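Local coordinates for protein NRPS (Penicillium fellutanum, PDB 6NKI) that binds NADPH in a Rossmann-type domain of the male sterility protein family, as part of a fungal NRPS (non-ribosomal peptide synthetase) polypeptide, at residues H36-L41 / A73-N78; L248-V253 / Q397-N402. All blocks are in the same frame, centred on the assembly; numbering follows the deposited sequence.

Contact 1 (H36-L41 / A73-N78); sequences HILHQL and ARWWRN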
# COMPACT_ATOMS: atom_id res chain seq x y z
N HIS A 36 3.54 6.23 -14.99
CA HIS A 36 3.75 6.35 -13.55
C HIS A 36 5.21 6.13 -13.18
O HIS A 36 5.73 6.80 -12.27
CB HIS A 36 2.85 5.38 -12.78
CG HIS A 36 1.42 5.81 -12.74
ND1 HIS A 36 0.47 5.34 -13.62
CD2 HIS A 36 0.79 6.72 -11.96
CE1 HIS A 36 -0.69 5.92 -13.37
NE2 HIS A 36 -0.52 6.76 -12.37
N ILE A 37 5.88 5.19 -13.87
CA ILE A 37 7.32 5.10 -13.74
C ILE A 37 7.94 6.44 -14.09
O ILE A 37 8.78 6.96 -13.34
CB ILE A 37 7.87 3.97 -14.63
CG1 ILE A 37 7.21 2.64 -14.25
CG2 ILE A 37 9.40 3.88 -14.50
CD1 ILE A 37 7.50 1.54 -15.26
N LEU A 38 7.46 7.07 -15.16
CA LEU A 38 7.98 8.37 -15.55
C LEU A 38 7.81 9.38 -14.41
O LEU A 38 8.79 9.95 -13.91
CB LEU A 38 7.31 8.84 -16.84
CG LEU A 38 7.88 10.15 -17.37
CD1 LEU A 38 9.33 9.93 -17.73
CD2 LEU A 38 7.10 10.76 -18.52
N HIS A 39 6.56 9.57 -13.97
CA HIS A 39 6.24 10.42 -12.82
C HIS A 39 7.20 10.20 -11.65
O HIS A 39 7.78 11.16 -11.12
CB HIS A 39 4.82 10.11 -12.38
CG HIS A 39 4.34 10.96 -11.26
ND1 HIS A 39 3.36 10.54 -10.38
CD2 HIS A 39 4.67 12.21 -10.88
CE1 HIS A 39 3.14 11.49 -9.50
NE2 HIS A 39 3.91 12.52 -9.79
N GLN A 40 7.40 8.95 -11.25
CA GLN A 40 8.15 8.74 -10.02
C GLN A 40 9.65 8.91 -10.22
O GLN A 40 10.36 9.27 -9.27
CB GLN A 40 7.83 7.38 -9.42
CG GLN A 40 6.40 7.25 -8.93
CD GLN A 40 6.11 5.88 -8.37
OE1 GLN A 40 7.00 5.05 -8.25
NE2 GLN A 40 4.84 5.63 -8.07
N LEU A 41 10.18 8.65 -11.42
CA LEU A 41 11.58 9.00 -11.68
C LEU A 41 11.80 10.50 -11.54
O LEU A 41 12.62 10.94 -10.73
CB LEU A 41 12.01 8.54 -13.08
CG LEU A 41 12.08 7.03 -13.21
CD1 LEU A 41 12.25 6.67 -14.66
CD2 LEU A 41 13.22 6.48 -12.37
N ALA A 73 -3.31 10.71 -16.27
CA ALA A 73 -3.09 10.22 -14.92
C ALA A 73 -2.94 11.34 -13.91
O ALA A 73 -2.68 11.06 -12.74
CB ALA A 73 -1.87 9.31 -14.85
N ARG A 74 -3.06 12.60 -14.35
CA ARG A 74 -3.16 13.74 -13.44
C ARG A 74 -1.93 13.87 -12.55
O ARG A 74 -2.03 14.20 -11.37
CB ARG A 74 -4.43 13.65 -12.59
CG ARG A 74 -5.72 13.69 -13.39
CD ARG A 74 -6.87 13.41 -12.46
NE ARG A 74 -8.14 13.30 -13.16
CZ ARG A 74 -9.28 12.95 -12.55
NH1 ARG A 74 -10.41 12.87 -13.24
NH2 ARG A 74 -9.27 12.67 -11.26
N TRP A 75 -0.75 13.61 -13.12
CA TRP A 75 0.49 13.92 -12.44
C TRP A 75 1.28 15.04 -13.12
O TRP A 75 2.26 15.53 -12.55
CB TRP A 75 1.36 12.66 -12.30
CG TRP A 75 1.87 11.96 -13.57
CD1 TRP A 75 1.32 10.86 -14.19
CD2 TRP A 75 3.06 12.28 -14.31
NE1 TRP A 75 2.09 10.50 -15.27
CE2 TRP A 75 3.16 11.35 -15.37
CE3 TRP A 75 4.03 13.27 -14.20
CZ2 TRP A 75 4.21 11.38 -16.29
CZ3 TRP A 75 5.08 13.30 -15.13
CH2 TRP A 75 5.15 12.36 -16.16
N TRP A 76 0.84 15.48 -14.30
CA TRP A 76 1.68 16.31 -15.14
C TRP A 76 1.78 17.74 -14.62
O TRP A 76 0.80 18.34 -14.20
CB TRP A 76 1.19 16.33 -16.60
CG TRP A 76 2.05 17.23 -17.40
CD1 TRP A 76 1.74 18.49 -17.82
CD2 TRP A 76 3.41 16.99 -17.80
NE1 TRP A 76 2.82 19.04 -18.49
CE2 TRP A 76 3.85 18.13 -18.49
CE3 TRP A 76 4.29 15.91 -17.66
CZ2 TRP A 76 5.14 18.24 -19.02
CZ3 TRP A 76 5.57 16.01 -18.19
CH2 TRP A 76 5.99 17.17 -18.86
N ARG A 77 3.01 18.27 -14.65
CA ARG A 77 3.34 19.67 -14.37
C ARG A 77 4.32 20.13 -15.44
O ARG A 77 5.25 19.39 -15.78
CB ARG A 77 3.98 19.81 -12.99
CG ARG A 77 3.09 19.53 -11.78
CD ARG A 77 3.94 19.68 -10.51
NE ARG A 77 3.13 19.44 -9.31
CZ ARG A 77 2.87 18.23 -8.81
NH1 ARG A 77 3.29 17.11 -9.39
NH2 ARG A 77 2.15 18.15 -7.70
N ASN A 78 4.14 21.36 -15.95
CA ASN A 78 5.01 21.82 -17.03
C ASN A 78 6.45 21.96 -16.57
O ASN A 78 7.36 21.88 -17.40
CB ASN A 78 4.51 23.15 -17.64
CG ASN A 78 4.62 24.34 -16.68
OD1 ASN A 78 5.11 24.22 -15.56
ND2 ASN A 78 4.20 25.51 -17.16
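In the Rossmann-type NADPH-binding domain, the helix that follows the first strand of the parallel sheet, helix 32-43, meets the chain leaving helix 59-72 through an aromatic cluster of His36, His39 and Trp75. Helix 59-72 ends in a Schellman motif, with Arg74 at positive phi, and this turn brings Trp75 round to face helix 32-43. The His39 and Trp75 rings form an offset stack: the imidazole and the five-membered ring of the indole have centroids 4.5 Å apart and planes 17° from parallel. The two side chains slide past each other in opposite directions, and each lays its own CB over the other's ring. His39 CB sits 3.6 Å from the centroid of the Trp75 five-membered ring, while Trp75 CB lies 3.4 Å from that of the imidazole, almost on its normal. Both are CH-pi contacts. Trp75 CG lies between its backbone N and carbonyl carbon (chi1 63°), and His39 reaches out with CG opposite its N (chi1 -177°), a pairing that lets the flat groups overlap. A broad, largely apolar indole suits this buried place, since its one polar atom, NE1, is hydrogen-bonded to OG1 of Thr35, on helix 32-43 one turn before His39. His36 stands oblique to the indole, its ND1 bonded to Phe32 O, and its NE2 approaches the small Ala73 CB at 3.8 Å. At the far end of the indole, branched Leu38 crosses at about a right angle and sets CD2 at the ring edge, 3.5 Å from Trp75 CH2.

Contact 2 (L248-V253 / Q397-N402); sequences LLWRVV and QAVVRN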
# COMPACT_ATOMS: atom_id res chain seq x y z
N LEU A 248 -8.51 -4.90 -20.20
CA LEU A 248 -9.39 -6.06 -20.13
C LEU A 248 -10.31 -5.99 -18.92
O LEU A 248 -11.53 -6.19 -19.03
CB LEU A 248 -8.56 -7.33 -20.07
CG LEU A 248 -9.39 -8.57 -19.76
CD1 LEU A 248 -10.50 -8.80 -20.78
CD2 LEU A 248 -8.48 -9.78 -19.68
N LEU A 249 -9.75 -5.68 -17.76
CA LEU A 249 -10.49 -5.70 -16.51
C LEU A 249 -11.71 -4.79 -16.59
O LEU A 249 -12.85 -5.24 -16.43
CB LEU A 249 -9.57 -5.28 -15.36
CG LEU A 249 -10.09 -5.47 -13.94
CD1 LEU A 249 -10.19 -6.96 -13.63
CD2 LEU A 249 -9.24 -4.73 -12.91
N TRP A 250 -11.49 -3.51 -16.89
CA TRP A 250 -12.57 -2.54 -16.84
C TRP A 250 -13.54 -2.69 -18.01
O TRP A 250 -14.68 -2.23 -17.92
CB TRP A 250 -12.02 -1.13 -16.81
CG TRP A 250 -11.19 -0.92 -15.63
CD1 TRP A 250 -9.85 -0.64 -15.60
CD2 TRP A 250 -11.59 -1.10 -14.27
NE1 TRP A 250 -9.41 -0.56 -14.31
CE2 TRP A 250 -10.45 -0.85 -13.47
CE3 TRP A 250 -12.80 -1.41 -13.65
CZ2 TRP A 250 -10.49 -0.92 -12.09
CZ3 TRP A 250 -12.84 -1.47 -12.29
CH2 TRP A 250 -11.68 -1.22 -11.52
N ARG A 251 -13.08 -3.28 -19.12
CA ARG A 251 -13.97 -3.57 -20.24
C ARG A 251 -15.00 -4.63 -19.85
O ARG A 251 -16.16 -4.56 -20.26
CB ARG A 251 -13.15 -4.00 -21.46
CG ARG A 251 -12.42 -2.88 -22.25
CD ARG A 251 -11.47 -3.51 -23.30
NE ARG A 251 -10.74 -2.51 -24.09
CZ ARG A 251 -11.00 -2.18 -25.36
NH1 ARG A 251 -10.27 -1.25 -25.96
NH2 ARG A 251 -11.95 -2.80 -26.05
N VAL A 252 -14.59 -5.61 -19.04
CA VAL A 252 -15.52 -6.61 -18.50
C VAL A 252 -16.41 -5.98 -17.43
O VAL A 252 -17.59 -6.33 -17.30
CB VAL A 252 -14.74 -7.81 -17.94
CG1 VAL A 252 -15.67 -8.79 -17.25
CG2 VAL A 252 -13.99 -8.50 -19.05
N VAL A 253 -15.87 -5.06 -16.65
CA VAL A 253 -16.68 -4.36 -15.66
C VAL A 253 -17.69 -3.44 -16.34
O VAL A 253 -18.82 -3.27 -15.86
CB VAL A 253 -15.75 -3.60 -14.68
CG1 VAL A 253 -16.52 -2.63 -13.81
CG2 VAL A 253 -15.01 -4.61 -13.79
N GLN A 397 -10.13 -0.85 -1.93
CA GLN A 397 -10.56 0.52 -2.12
C GLN A 397 -10.15 1.04 -3.49
O GLN A 397 -10.81 1.93 -4.04
CB GLN A 397 -9.97 1.43 -1.02
CG GLN A 397 -10.36 1.06 0.36
CD GLN A 397 -11.86 1.09 0.58
OE1 GLN A 397 -12.47 0.04 0.73
NE2 GLN A 397 -12.44 2.30 0.62
N ALA A 398 -9.09 0.50 -4.07
CA ALA A 398 -8.73 0.98 -5.41
C ALA A 398 -9.81 0.59 -6.43
O ALA A 398 -10.21 1.42 -7.25
CB ALA A 398 -7.35 0.45 -5.80
N VAL A 399 -10.33 -0.63 -6.34
CA VAL A 399 -11.44 -1.01 -7.22
C VAL A 399 -12.70 -0.25 -6.86
O VAL A 399 -13.38 0.28 -7.76
CB VAL A 399 -11.67 -2.53 -7.25
CG1 VAL A 399 -12.05 -3.06 -5.95
CG2 VAL A 399 -12.83 -2.82 -8.20
N VAL A 400 -13.02 -0.11 -5.56
CA VAL A 400 -14.21 0.65 -5.19
C VAL A 400 -14.14 2.05 -5.78
O VAL A 400 -15.12 2.56 -6.31
CB VAL A 400 -14.41 0.69 -3.66
CG1 VAL A 400 -15.52 1.69 -3.29
CG2 VAL A 400 -14.80 -0.67 -3.10
N ARG A 401 -12.99 2.69 -5.67
CA ARG A 401 -12.93 4.07 -6.14
C ARG A 401 -13.02 4.13 -7.66
O ARG A 401 -13.48 5.14 -8.22
CB ARG A 401 -11.64 4.76 -5.67
CG ARG A 401 -11.35 4.80 -4.18
CD ARG A 401 -12.43 5.51 -3.38
NE ARG A 401 -12.69 6.87 -3.84
CZ ARG A 401 -11.98 7.94 -3.48
NH1 ARG A 401 -10.95 7.81 -2.66
NH2 ARG A 401 -12.30 9.13 -3.96
N ASN A 402 -12.61 3.07 -8.35
CA ASN A 402 -12.68 3.06 -9.80
C ASN A 402 -14.11 2.76 -10.28
O ASN A 402 -14.63 3.42 -11.19
CB ASN A 402 -11.67 2.05 -10.38
CG ASN A 402 -10.20 2.51 -10.22
OD1 ASN A 402 -9.86 3.67 -10.47
ND2 ASN A 402 -9.33 1.59 -9.82
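Two helical segments face each other, 248-253 at the start of helix 248-259 and 397-402 within helix 389-410, with their nearest CA atoms, those of Trp250 and Asn402, 9.0 Å apart. The long indole of Trp250 covers most of this distance. Its CB points toward the other helix, and with CG beside the backbone N (chi1 -60°) the six-membered end of the ring becomes the part that touches. Asn402 receives it: CB comes within 3.5 Å of Trp250 CH2, approaching the ring obliquely, and ND2 lies 3.6 Å from Trp250 CZ2. The amide plane is turned 71° from the indole, so the two groups do not stack, and their meeting is one of van der Waals packing. Val399, one turn earlier on the same helix, adds a methyl at the ring edge, CG2 standing 3.9 Å from CH2 of Trp250. That methyl is the branch anti to the backbone N of Val399. A compact beta-branched residue fits here because the same side chain also packs on Phe322, Ala325 and Ile326 of helix 319-330. On its own helix, Trp250 has Leu249 CD2 over one face and Val253 CG1 at an edge. Ala243 touches the indole from a loop, and Ile235 of strand 233-235 packs against both Leu249 and Asn402. The Trp250 side chain lies about 5 Å from the bound NADPH, and the arrangement is helix-helix packing through a single large aromatic, a buried contact beside the cofactor pocket of a Rossmann-type protein.

Overall arrangement
From the N terminus, the chain forms strand 22-27 and helix 32-43, then passes through strand 47-54 and helix 59-72 before contact 1 closes this loop, its two segments 32 residues apart at the closest ends. Strands 84-88, 122-125, 162-166 and 226-230 of the parallel sheet follow before helix 248-259, where contact 2 opens; that much longer loop, which adds the edge strand 310-312, closes on helix 389-410 near the end of the modelled chain. The contacts therefore follow in series, neither nested nor crossed. Contact 1 ties together neighbouring parts of the nucleotide-binding domain, whereas contact 2 joins that region to a C-terminal helix. Their centres lie about 22 Å apart and their nearest atoms about 9 Å, so they do not touch.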